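Local coordinates for protein beta-d-glucoside glucohydrolase (Hypocrea jecorina, PDB 3ZYZ) that probably hydrolyses terminal, non-reducing beta-D-glucosyl residues to release beta-D-glucose, as a secreted family 3 glycoside hydrolase of cellulose degradation, at residues 155-160 and 195-200; 212-217 and 238-243; 348-353 and 422-427. All coordinates share one frame; numbering follows the deposited sequence.

Contact 1 (155-160 and 195-200). With BGC (beta-D-glucopyranose), chain D.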
ATOM      1  N   ALA A 155      14.849  -3.128   1.063  1.00  9.37           N
ATOM      2  CA  ALA A 155      13.450  -3.031   0.622  1.00  9.33           C
ATOM      3  C   ALA A 155      13.397  -2.794  -0.878  1.00  9.29           C
ATOM      4  O   ALA A 155      14.389  -2.350  -1.475  1.00  9.46           O
ATOM      5  CB  ALA A 155      12.720  -1.922   1.367  1.00  8.12           C
ATOM      6  N   THR A 156      12.247  -3.091  -1.477  1.00  9.05           N
ATOM      7  CA  THR A 156      12.056  -2.949  -2.913  1.00  9.81           C
ATOM      8  C   THR A 156      10.754  -2.216  -3.198  1.00  9.67           C
ATOM      9  O   THR A 156       9.674  -2.788  -3.056  1.00  9.21           O
ATOM     10  CB  THR A 156      12.029  -4.344  -3.607  1.00  9.34           C
ATOM     11  OG1 THR A 156      13.196  -5.064  -3.231  1.00 10.49           O
ATOM     12  CG2 THR A 156      11.996  -4.220  -5.127  1.00  9.91           C
ATOM     13  N   ALA A 157      10.862  -0.945  -3.572  1.00  9.93           N
ATOM     14  CA  ALA A 157       9.699  -0.172  -4.011  1.00 10.28           C
ATOM     15  C   ALA A 157       9.207  -0.720  -5.346  1.00 10.49           C
ATOM     16  O   ALA A 157       9.960  -0.745  -6.332  1.00 10.50           O
ATOM     17  CB  ALA A 157      10.048   1.302  -4.130  1.00  9.81           C
ATOM     18  N   LYS A 158       7.965  -1.204  -5.362  1.00 10.47           N
ATOM     19  CA  LYS A 158       7.344  -1.716  -6.592  1.00 10.81           C
ATOM     20  C   LYS A 158       5.901  -1.173  -6.733  1.00 10.82           C
ATOM     21  O   LYS A 158       5.339  -0.734  -5.745  1.00 11.13           O
ATOM     22  CB  LYS A 158       7.403  -3.254  -6.613  1.00 10.56           C
ATOM     23  CG  LYS A 158       6.509  -3.946  -5.577  1.00 10.46           C
ATOM     24  CD  LYS A 158       6.747  -5.442  -5.537  1.00 10.28           C
ATOM     25  CE  LYS A 158       5.591  -6.152  -4.857  1.00 10.00           C
ATOM     26  NZ  LYS A 158       5.879  -7.591  -4.564  1.00 12.57           N
ATOM     27  N   HIS A 159       5.301  -1.148  -7.927  1.00 10.92           N
ATOM     28  CA  HIS A 159       5.911  -1.530  -9.201  1.00 11.09           C
ATOM     29  C   HIS A 159       6.027  -0.298 -10.051  1.00 10.77           C
ATOM     30  O   HIS A 159       5.041   0.421 -10.247  1.00 11.19           O
ATOM     31  CB  HIS A 159       5.041  -2.526  -9.963  1.00 10.86           C
ATOM     32  CG  HIS A 159       4.651  -3.724  -9.163  1.00 11.53           C
ATOM     33  ND1 HIS A 159       3.520  -3.753  -8.378  1.00 11.95           N
ATOM     34  CD2 HIS A 159       5.232  -4.939  -9.036  1.00 11.27           C
ATOM     35  CE1 HIS A 159       3.424  -4.932  -7.793  1.00 11.79           C
ATOM     36  NE2 HIS A 159       4.451  -5.669  -8.174  1.00 13.32           N
ATOM     37  N   TYR A 160       7.220  -0.094 -10.594  1.00 10.30           N
ATOM     38  CA  TYR A 160       7.566   1.137 -11.291  1.00  9.89           C
ATOM     39  C   TYR A 160       7.501   0.931 -12.802  1.00  9.36           C
ATOM     40  O   TYR A 160       8.437   0.393 -13.383  1.00  8.68           O
ATOM     41  CB  TYR A 160       8.971   1.568 -10.849  1.00  9.72           C
ATOM     42  CG  TYR A 160       9.446   2.895 -11.378  1.00 10.13           C
ATOM     43  CD1 TYR A 160       9.061   4.090 -10.767  1.00  9.02           C
ATOM     44  CD2 TYR A 160      10.321   2.960 -12.463  1.00 10.13           C
ATOM     45  CE1 TYR A 160       9.505   5.312 -11.239  1.00 10.15           C
ATOM     46  CE2 TYR A 160      10.783   4.188 -12.939  1.00 10.82           C
ATOM     47  CZ  TYR A 160      10.365   5.358 -12.326  1.00 10.99           C
ATOM     48  OH  TYR A 160      10.810   6.582 -12.795  1.00 10.49           O
ATOM     49  N   ALA A 195      13.607   7.903   1.229  1.00  8.97           N
ATOM     50  CA  ALA A 195      13.756   7.058   2.415  1.00  9.19           C
ATOM     51  C   ALA A 195      14.991   6.153   2.306  1.00  9.04           C
ATOM     52  O   ALA A 195      15.226   5.315   3.163  1.00  9.68           O
ATOM     53  CB  ALA A 195      12.488   6.239   2.663  1.00  8.85           C
ATOM     54  N   ASN A 196      15.776   6.347   1.246  1.00  9.30           N
ATOM     55  CA  ASN A 196      16.956   5.535   0.953  1.00  9.36           C
ATOM     56  C   ASN A 196      16.627   4.079   0.616  1.00  9.33           C
ATOM     57  O   ASN A 196      17.395   3.183   0.958  1.00  9.82           O
ATOM     58  CB  ASN A 196      17.994   5.596   2.079  1.00  9.41           C
ATOM     59  CG  ASN A 196      18.620   6.965   2.223  1.00 10.26           C
ATOM     60  OD1 ASN A 196      18.736   7.721   1.260  1.00 12.14           O
ATOM     61  ND2 ASN A 196      19.027   7.291   3.432  1.00 11.06           N
ATOM     62  N   VAL A 197      15.501   3.850  -0.057  1.00  8.85           N
ATOM     63  CA  VAL A 197      15.091   2.485  -0.431  1.00  9.13           C
ATOM     64  C   VAL A 197      16.218   1.868  -1.249  1.00  9.20           C
ATOM     65  O   VAL A 197      16.865   2.562  -2.029  1.00  9.44           O
ATOM     66  CB  VAL A 197      13.755   2.475  -1.232  1.00  8.68           C
ATOM     67  CG1 VAL A 197      13.961   3.015  -2.630  1.00  9.04           C
ATOM     68  CG2 VAL A 197      13.149   1.059  -1.291  1.00  9.07           C
ATOM     69  N   ALA A 198      16.461   0.579  -1.064  1.00 10.02           N
ATOM     70  CA  ALA A 198      17.663  -0.050  -1.625  1.00 10.27           C
ATOM     71  C   ALA A 198      17.460  -0.411  -3.072  1.00 10.23           C
ATOM     72  O   ALA A 198      18.393  -0.398  -3.880  1.00 10.25           O
ATOM     73  CB  ALA A 198      18.032  -1.283  -0.829  1.00  9.85           C
ATOM     74  N   SER A 199      16.220  -0.740  -3.397  1.00 10.35           N
ATOM     75  CA  SER A 199      15.892  -1.232  -4.720  0.50 10.23           C
ATOM     76  C   SER A 199      14.518  -0.747  -5.164  1.00 10.24           C
ATOM     77  O   SER A 199      13.674  -0.376  -4.334  1.00  9.63           O
ATOM     78  CB  SER A 199      15.952  -2.761  -4.737  0.50 10.20           C
ATOM     79  OG  SER A 199      15.682  -3.269  -6.029  0.50 10.83           O
ATOM     80  N   VAL A 200      14.323  -0.743  -6.476  1.00 10.12           N
ATOM     81  CA  VAL A 200      13.067  -0.395  -7.103  1.00 10.10           C
ATOM     82  C   VAL A 200      12.822  -1.509  -8.117  1.00 10.74           C
ATOM     83  O   VAL A 200      13.767  -1.967  -8.781  1.00 11.31           O
ATOM     84  CB  VAL A 200      13.141   0.972  -7.794  1.00  9.95           C
ATOM     85  CG1 VAL A 200      11.990   1.154  -8.783  1.00  8.63           C
ATOM     86  CG2 VAL A 200      13.151   2.123  -6.738  1.00  9.45           C
TER
HETATM   87  C2  BGC D1717       4.793  -9.741  -9.066  1.00 12.36           C
HETATM   88  C3  BGC D1717       5.740  -9.051  -8.111  1.00 11.07           C
HETATM   89  C4  BGC D1717       6.450 -10.119  -7.296  1.00 11.60           C
HETATM   90  C5  BGC D1717       7.162 -11.129  -8.215  1.00 11.78           C
HETATM   91  C6  BGC D1717       7.887 -12.226  -7.440  1.00 11.17           C
HETATM   92  C1  BGC D1717       5.506 -10.826  -9.898  1.00 14.07           C
HETATM   93  O1  BGC D1717       4.559 -11.543 -10.657  1.00 17.35           O
HETATM   94  O2  BGC D1717       4.232  -8.737  -9.880  1.00 11.43           O
HETATM   95  O3  BGC D1717       4.974  -8.197  -7.286  1.00 13.64           O
HETATM   96  O4  BGC D1717       7.339  -9.512  -6.385  1.00 10.82           O
HETATM   97  O5  BGC D1717       6.211 -11.745  -9.072  1.00 12.14           O
HETATM   98  O6  BGC D1717       6.930 -13.099  -6.873  1.00 13.68           O
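Thr156 and Ser199 run side by side in parallel strands, their CA atoms 4.6 Å apart, and Ala157 pairs with Val200 one step on. Ala157 N donates to Ser199 O at 3.0 Å; the return bond, Ser199 N to Ala155 O, is weak. Helix 178-194 joins the strands, a beta-alpha-beta crossover of the TIM-barrel-like domain. Val197 CG2, anti to the backbone N, packs 4.0 Å from Ala155 CB. Further along, Val200 CG1 meets Tyr160 CB at 3.7 Å, while Tyr160 OH bonds to Thr218 O.

The strand ends at the bound beta-D-glucopyranose, with a cis peptide between Lys158 and His159. Lys158, extended beyond CG, donates from NZ to sugar O3 (2.9 Å) and O4 (3.0 Å), and lays its CG over one face of the imidazole. His159 NE2 meets O3 at 2.7 Å, almost straight at 177°, with His159 ND1 anchored on Gly115 O. A methionine in place of Lys158 would probably leave O3 and O4 without the ammonium that grips both. Holding O3 and O4 together is consistent with recognition of a terminal, non-reducing glucose.

Contact 2 (212-217 and 238-243)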
ATOM      1  N   ALA A 212       8.242  -1.067 -19.367  1.00 12.12           N
ATOM      2  CA  ALA A 212       8.747  -0.332 -18.213  1.00 11.83           C
ATOM      3  C   ALA A 212      10.170  -0.742 -17.855  1.00 12.14           C
ATOM      4  O   ALA A 212      10.951   0.088 -17.404  1.00 11.23           O
ATOM      5  CB  ALA A 212       7.824  -0.495 -17.018  1.00 11.67           C
ATOM      6  N   CYS A 213      10.520  -2.004 -18.081  1.00 12.25           N
ATOM      7  CA  CYS A 213      11.876  -2.456 -17.735  1.00 13.60           C
ATOM      8  C   CYS A 213      12.925  -2.128 -18.808  1.00 13.65           C
ATOM      9  O   CYS A 213      14.106  -2.433 -18.642  1.00 13.57           O
ATOM     10  CB  CYS A 213      11.898  -3.943 -17.335  1.00 13.86           C
ATOM     11  SG  CYS A 213      11.208  -4.227 -15.651  1.00 15.71           S
ATOM     12  N   GLU A 214      12.476  -1.468 -19.877  1.00 13.74           N
ATOM     13  CA  GLU A 214      13.313  -1.132 -21.040  1.00 14.39           C
ATOM     14  C   GLU A 214      13.323   0.375 -21.310  1.00 13.63           C
ATOM     15  O   GLU A 214      13.795   0.818 -22.353  1.00 13.39           O
ATOM     16  CB  GLU A 214      12.774  -1.831 -22.302  1.00 14.70           C
ATOM     17  CG  GLU A 214      12.382  -3.294 -22.133  1.00 16.92           C
ATOM     18  CD  GLU A 214      13.472  -4.238 -22.557  1.00 20.52           C
ATOM     19  OE1 GLU A 214      14.099  -3.955 -23.594  1.00 20.80           O
ATOM     20  OE2 GLU A 214      13.695  -5.263 -21.859  1.00 23.48           O
ATOM     21  N   ASP A 215      12.823   1.151 -20.356  1.00 13.37           N
ATOM     22  CA  ASP A 215      12.441   2.535 -20.593  1.00 13.37           C
ATOM     23  C   ASP A 215      13.490   3.508 -20.067  1.00 12.62           C
ATOM     24  O   ASP A 215      13.538   3.796 -18.867  1.00 12.15           O
ATOM     25  CB  ASP A 215      11.070   2.792 -19.948  1.00 13.73           C
ATOM     26  CG  ASP A 215      10.441   4.129 -20.357  1.00 14.90           C
ATOM     27  OD1 ASP A 215      11.152   5.125 -20.607  1.00 15.92           O
ATOM     28  OD2 ASP A 215       9.198   4.187 -20.384  1.00 17.19           O
ATOM     29  N   GLN A 216      14.320   4.026 -20.971  1.00 12.21           N
ATOM     30  CA  GLN A 216      15.407   4.923 -20.583  0.50 11.84           C
ATOM     31  C   GLN A 216      14.886   6.168 -19.869  1.00 11.52           C
ATOM     32  O   GLN A 216      15.439   6.572 -18.855  1.00 11.74           O
ATOM     33  CB  GLN A 216      16.274   5.302 -21.790  0.50 11.98           C
ATOM     34  CG  GLN A 216      17.614   5.943 -21.422  0.50 12.53           C
ATOM     35  CD  GLN A 216      18.493   6.207 -22.633  0.50 14.36           C
ATOM     36  OE1 GLN A 216      18.781   7.361 -22.972  0.50 15.74           O
ATOM     37  NE2 GLN A 216      18.923   5.138 -23.298  0.50 13.88           N
ATOM     38  N   TYR A 217      13.816   6.767 -20.392  1.00 11.20           N
ATOM     39  CA  TYR A 217      13.251   7.972 -19.758  1.00 11.01           C
ATOM     40  C   TYR A 217      12.854   7.743 -18.292  1.00 10.73           C
ATOM     41  O   TYR A 217      13.280   8.495 -17.429  1.00 10.99           O
ATOM     42  CB  TYR A 217      12.076   8.598 -20.546  1.00 10.73           C
ATOM     43  CG  TYR A 217      11.525   9.824 -19.835  1.00  9.61           C
ATOM     44  CD1 TYR A 217      12.287  10.991 -19.735  1.00  8.80           C
ATOM     45  CD2 TYR A 217      10.269   9.803 -19.231  1.00  8.14           C
ATOM     46  CE1 TYR A 217      11.816  12.106 -19.056  1.00  6.77           C
ATOM     47  CE2 TYR A 217       9.777  10.912 -18.553  1.00  6.63           C
ATOM     48  CZ  TYR A 217      10.562  12.069 -18.474  1.00  8.84           C
ATOM     49  OH  TYR A 217      10.098  13.195 -17.802  1.00  9.10           O
ATOM     50  N   ASN A 238      10.207 -11.873 -14.985  1.00 13.05           N
ATOM     51  CA  ASN A 238      10.202 -12.034 -16.453  1.00 13.30           C
ATOM     52  C   ASN A 238       9.560 -10.845 -17.170  1.00 13.59           C
ATOM     53  O   ASN A 238       8.876 -10.992 -18.176  1.00 13.90           O
ATOM     54  CB  ASN A 238       9.579 -13.362 -16.900  1.00 13.58           C
ATOM     55  CG  ASN A 238       9.870 -13.674 -18.368  1.00 13.69           C
ATOM     56  OD1 ASN A 238      11.020 -13.792 -18.767  1.00 13.24           O
ATOM     57  ND2 ASN A 238       8.820 -13.780 -19.178  1.00 14.68           N
ATOM     58  N   ALA A 239       9.809  -9.655 -16.629  1.00 13.96           N
ATOM     59  CA  ALA A 239       9.331  -8.415 -17.199  1.00 13.71           C
ATOM     60  C   ALA A 239      10.366  -7.850 -18.174  1.00 14.13           C
ATOM     61  O   ALA A 239      10.123  -6.818 -18.806  1.00 14.30           O
ATOM     62  CB  ALA A 239       9.037  -7.416 -16.085  1.00 13.76           C
ATOM     63  N   GLN A 240      11.517  -8.523 -18.281  1.00 13.97           N
ATOM     64  CA  GLN A 240      12.593  -8.131 -19.205  1.00 13.84           C
ATOM     65  C   GLN A 240      12.313  -8.630 -20.625  1.00 13.79           C
ATOM     66  O   GLN A 240      11.886  -9.772 -20.817  1.00 14.19           O
ATOM     67  CB  GLN A 240      13.921  -8.700 -18.713  1.00 14.08           C
ATOM     68  CG  GLN A 240      15.164  -8.169 -19.415  1.00 13.15           C
ATOM     69  CD  GLN A 240      16.445  -8.747 -18.819  1.00 12.43           C
ATOM     70  OE1 GLN A 240      16.421  -9.789 -18.164  1.00 12.25           O
ATOM     71  NE2 GLN A 240      17.565  -8.065 -19.040  1.00 11.09           N
ATOM     72  N   HIS A 241      12.561  -7.783 -21.617  1.00 13.56           N
ATOM     73  CA  HIS A 241      12.287  -8.151 -22.996  1.00 13.63           C
ATOM     74  C   HIS A 241      13.509  -8.193 -23.904  1.00 13.90           C
ATOM     75  O   HIS A 241      13.522  -8.942 -24.868  1.00 13.65           O
ATOM     76  CB  HIS A 241      11.211  -7.237 -23.585  1.00 13.51           C
ATOM     77  CG  HIS A 241       9.896  -7.367 -22.893  1.00 12.62           C
ATOM     78  ND1 HIS A 241       8.929  -8.260 -23.300  1.00 12.49           N
ATOM     79  CD2 HIS A 241       9.405  -6.753 -21.790  1.00 12.02           C
ATOM     80  CE1 HIS A 241       7.889  -8.177 -22.491  1.00 12.15           C
ATOM     81  NE2 HIS A 241       8.151  -7.271 -21.565  1.00 12.18           N
ATOM     82  N   THR A 242      14.523  -7.381 -23.614  1.00 14.00           N
ATOM     83  CA  THR A 242      15.755  -7.441 -24.401  1.00 14.42           C
ATOM     84  C   THR A 242      16.973  -7.660 -23.524  1.00 14.40           C
ATOM     85  O   THR A 242      16.924  -7.461 -22.314  1.00 14.45           O
ATOM     86  CB  THR A 242      15.988  -6.169 -25.229  1.00 14.62           C
ATOM     87  OG1 THR A 242      16.137  -5.056 -24.339  1.00 16.33           O
ATOM     88  CG2 THR A 242      14.821  -5.909 -26.199  1.00 14.42           C
ATOM     89  N   THR A 243      18.068  -8.073 -24.157  1.00 14.36           N
ATOM     90  CA  THR A 243      19.372  -8.153 -23.505  1.00 13.81           C
ATOM     91  C   THR A 243      20.018  -6.780 -23.409  1.00 13.87           C
ATOM     92  O   THR A 243      20.450  -6.366 -22.332  1.00 13.95           O
ATOM     93  CB  THR A 243      20.297  -9.098 -24.278  1.00 13.63           C
ATOM     94  OG1 THR A 243      19.798 -10.435 -24.155  1.00 13.94           O
ATOM     95  CG2 THR A 243      21.728  -9.035 -23.756  1.00 12.93           C
TER
HETATM   96  O   HOH W   1       8.860  -4.291 -18.522  1.00  7.47           O
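Glu214 and the backbone of His241 and Thr242 carry the polar side of this contact. Glu214 OE2 accepts twice: from His241 N at 2.8 Å, and from Thr242 N at 2.9 Å. Both amides come from the same face of the carboxylate plane. His241 N sits well above it, 44° out, whereas Thr242 N arrives on the syn side and closer to the plane. Two successive N-H groups thus converge on a single oxygen, which fixes the turn of the carboxylate and gives both N-H groups one acceptor, probably a charged carboxylate. The bend at chi2 of Glu214 (-97°) swings the acid across to them. Glu214 OE1 lies towards Thr242 OG1 as a hydrogen-bond acceptor, but the modelled separation is too short for the details of that bond to be trusted.

In the fold, residues 238-243 belong to the loop that leaves strand 232-235 of the TIM-barrel-like domain and leads into helix 244-249. Across from it, residues 212-217 lead into helix 216-226, with Asp215 at the N-cap. The Ala239 side chain is about 8 Å from the bound glucose, so the loop runs near the sugar site.

Apolar packing is lighter and centres on Cys213. Its SG touches Ala239 CB at 3.9 Å and is also tied to Cys202 in a disulfide; with SG anti to the carbonyl carbon (chi1 -75°), the sulfur can serve both. Cys213 CB lies 3.7 Å from Ala239 O.

One water adds a bridge alongside this packing. It accepts from Cys213 N at 2.9 Å and donates to Ala239 O at 2.8 Å, linking two backbones that do not bond directly here. The backbone O of Glu214 turns to other partners, Ser249 OG and Gln245 NE2, at helix 244-249.

Contact 3 (348-353 and 422-427)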
ATOM      1  N   SER A 348     -29.181 -11.860  23.005  1.00 20.07           N
ATOM      2  CA  SER A 348     -28.833 -12.752  21.900  1.00 19.72           C
ATOM      3  C   SER A 348     -28.214 -12.019  20.705  1.00 19.43           C
ATOM      4  O   SER A 348     -28.422 -10.820  20.519  1.00 19.55           O
ATOM      5  CB  SER A 348     -30.059 -13.539  21.444  1.00 19.86           C
ATOM      6  OG  SER A 348     -31.056 -12.658  20.962  1.00 19.41           O
ATOM      7  N   ILE A 349     -27.455 -12.768  19.913  1.00 18.98           N
ATOM      8  CA  ILE A 349     -26.778 -12.273  18.721  1.00 18.62           C
ATOM      9  C   ILE A 349     -26.891 -13.366  17.659  1.00 18.08           C
ATOM     10  O   ILE A 349     -26.637 -14.521  17.960  1.00 18.36           O
ATOM     11  CB  ILE A 349     -25.263 -12.030  18.999  1.00 18.80           C
ATOM     12  CG1 ILE A 349     -25.051 -10.797  19.877  1.00 19.53           C
ATOM     13  CG2 ILE A 349     -24.479 -11.885  17.688  1.00 19.37           C
ATOM     14  CD1 ILE A 349     -23.581 -10.559  20.280  1.00 20.36           C
ATOM     15  N   ALA A 350     -27.289 -13.008  16.439  1.00 17.15           N
ATOM     16  CA  ALA A 350     -27.103 -13.892  15.297  1.00 16.33           C
ATOM     17  C   ALA A 350     -25.813 -13.509  14.566  1.00 15.84           C
ATOM     18  O   ALA A 350     -25.478 -12.332  14.435  1.00 15.79           O
ATOM     19  CB  ALA A 350     -28.281 -13.810  14.353  1.00 16.14           C
ATOM     20  N   VAL A 351     -25.082 -14.513  14.116  1.00 15.36           N
ATOM     21  CA  VAL A 351     -23.909 -14.297  13.290  1.00 14.70           C
ATOM     22  C   VAL A 351     -24.158 -15.082  12.019  1.00 14.48           C
ATOM     23  O   VAL A 351     -24.464 -16.271  12.062  1.00 13.96           O
ATOM     24  CB  VAL A 351     -22.612 -14.744  13.999  1.00 14.99           C
ATOM     25  CG1 VAL A 351     -21.452 -14.833  13.014  1.00 13.60           C
ATOM     26  CG2 VAL A 351     -22.280 -13.770  15.148  1.00 15.57           C
ATOM     27  N   VAL A 352     -24.037 -14.388  10.892  1.00 14.18           N
ATOM     28  CA  VAL A 352     -24.527 -14.868   9.612  1.00 13.51           C
ATOM     29  C   VAL A 352     -23.509 -14.573   8.512  1.00 13.15           C
ATOM     30  O   VAL A 352     -23.029 -13.438   8.385  1.00 12.84           O
ATOM     31  CB  VAL A 352     -25.852 -14.149   9.258  1.00 13.52           C
ATOM     32  CG1 VAL A 352     -26.304 -14.488   7.839  1.00 13.12           C
ATOM     33  CG2 VAL A 352     -26.940 -14.474  10.287  1.00 13.26           C
ATOM     34  N   GLY A 353     -23.200 -15.588   7.713  1.00 13.04           N
ATOM     35  CA  GLY A 353     -22.355 -15.403   6.532  1.00 13.34           C
ATOM     36  C   GLY A 353     -21.152 -16.312   6.578  1.00 13.32           C
ATOM     37  O   GLY A 353     -20.591 -16.548   7.653  1.00 13.54           O
ATOM     38  N   ALA A 422     -31.806 -15.626   7.589  1.00 19.68           N
ATOM     39  CA  ALA A 422     -32.995 -15.008   8.169  1.00 19.83           C
ATOM     40  C   ALA A 422     -33.452 -15.798   9.399  1.00 19.79           C
ATOM     41  O   ALA A 422     -33.816 -15.214  10.424  1.00 20.07           O
ATOM     42  CB  ALA A 422     -34.120 -14.900   7.126  1.00 19.49           C
ATOM     43  N   SER A 423     -33.401 -17.121   9.291  1.00 19.63           N
ATOM     44  CA  SER A 423     -33.767 -18.027  10.382  1.00 19.84           C
ATOM     45  C   SER A 423     -32.924 -17.827  11.636  1.00 19.74           C
ATOM     46  O   SER A 423     -33.445 -17.846  12.750  1.00 19.55           O
ATOM     47  CB  SER A 423     -33.633 -19.481   9.928  1.00 19.74           C
ATOM     48  OG  SER A 423     -34.838 -19.926   9.360  1.00 20.52           O
ATOM     49  N   ALA A 424     -31.618 -17.663  11.444  1.00 19.41           N
ATOM     50  CA  ALA A 424     -30.708 -17.407  12.549  1.00 18.96           C
ATOM     51  C   ALA A 424     -30.941 -16.012  13.149  1.00 18.79           C
ATOM     52  O   ALA A 424     -30.827 -15.831  14.354  1.00 18.23           O
ATOM     53  CB  ALA A 424     -29.268 -17.568  12.092  1.00 19.13           C
ATOM     54  N   ALA A 425     -31.289 -15.044  12.302  1.00 18.49           N
ATOM     55  CA  ALA A 425     -31.484 -13.658  12.737  1.00 18.42           C
ATOM     56  C   ALA A 425     -32.836 -13.391  13.423  1.00 18.64           C
ATOM     57  O   ALA A 425     -32.955 -12.455  14.218  1.00 18.08           O
ATOM     58  CB  ALA A 425     -31.284 -12.706  11.568  1.00 18.08           C
ATOM     59  N   ARG A 426     -33.841 -14.204  13.106  1.00 19.02           N
ATOM     60  CA  ARG A 426     -35.205 -13.990  13.610  1.00 19.92           C
ATOM     61  C   ARG A 426     -35.244 -14.048  15.134  1.00 19.59           C
ATOM     62  O   ARG A 426     -34.721 -14.987  15.731  1.00 19.69           O
ATOM     63  CB  ARG A 426     -36.179 -15.016  13.017  1.00 20.04           C
ATOM     64  CG  ARG A 426     -37.634 -14.514  12.918  1.00 22.05           C
ATOM     65  CD  ARG A 426     -38.523 -15.510  12.163  1.00 24.35           C
ATOM     66  NE  ARG A 426     -38.089 -15.681  10.777  1.00 26.85           N
ATOM     67  CZ  ARG A 426     -38.397 -14.851   9.780  1.00 27.70           C
ATOM     68  NH1 ARG A 426     -39.157 -13.780   9.999  1.00 27.68           N
ATOM     69  NH2 ARG A 426     -37.939 -15.095   8.557  1.00 27.78           N
ATOM     70  N   GLY A 427     -35.829 -13.017  15.750  1.00 19.75           N
ATOM     71  CA  GLY A 427     -36.021 -12.965  17.205  1.00 19.68           C
ATOM     72  C   GLY A 427     -34.818 -12.541  18.037  1.00 19.79           C
ATOM     73  O   GLY A 427     -34.955 -12.325  19.243  1.00 19.79           O
TER
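Ala424, in the last turn of helix 418-425, is the first residue of 422-427 to press on the strand, touching both Ala350 and Val352. Its CB points at the strand and meets Val352 CG2 at 4.3 Å. The trans setting of Val352 (chi1 172°) keeps CG1 anti to the backbone N and brings the other methyl, CG2, to the helix. Ala424 O approaches still more closely, 3.3 Å from Ala350 CB, so the strand methyl rests against a carbonyl as much as against carbon.

Next comes Ala425, where the backbones draw nearest: its CA is 5.1 Å from Ala350 CA and 3.6 Å from Ala350 CB. The two methyls, Ala425 CB and Ala350 CB, sit 4.2 Å apart. With alanine on both sides at this point, the helix can lie right down on the strand.

Arg426 steps out of helical geometry, although its N still closes the last turn on Ala422 O at 2.9 Å. Its CB points away from the strand. Gly427 follows with positive phi (81°), a conformation that favours glycine, and the chain passes Ser348 only loosely, Gly427 O being 4.3 Å from Ser348 OG. From residue 424 to 427 the chain runs 144° from the direction of the strand, an oblique, largely opposed course. Lys428 NZ binds both Ala424 O and Arg426 O at this helix end.

Ala350 and Val352 form one face of the mixed sheet, Ile349 and Val351 the other. Helix 418-425 connects strand 409-413 to parallel strand 430-437 as a beta-alpha-beta crossover, passing over strand 348-352, which lies between them; helix 462-472 packs beside it, its Val469 touching both Val352 and Ala425.

Along the chain the contacts follow in series: contact 1 closes before contact 2 opens, and both finish well before contact 3. Contacts 1 and 2 lie in the family 3 N-terminal domain with centres about 17 Å apart, and they touch, Tyr160 O packing 3.8 Å from Ala212 CB. Strands 154-160, 199-202 and 232-235 are consecutive in one sheet; contact 1 joins the first two, while the loop of contact 2 leaves the third. Contact 3, on the opposite side of the chain's centre, has its centre about 48 Å from that of contact 1. It lies inside a second, alpha/beta domain; the contact is far from the glucose, although that C-terminal domain reaches the sugar through Glu441.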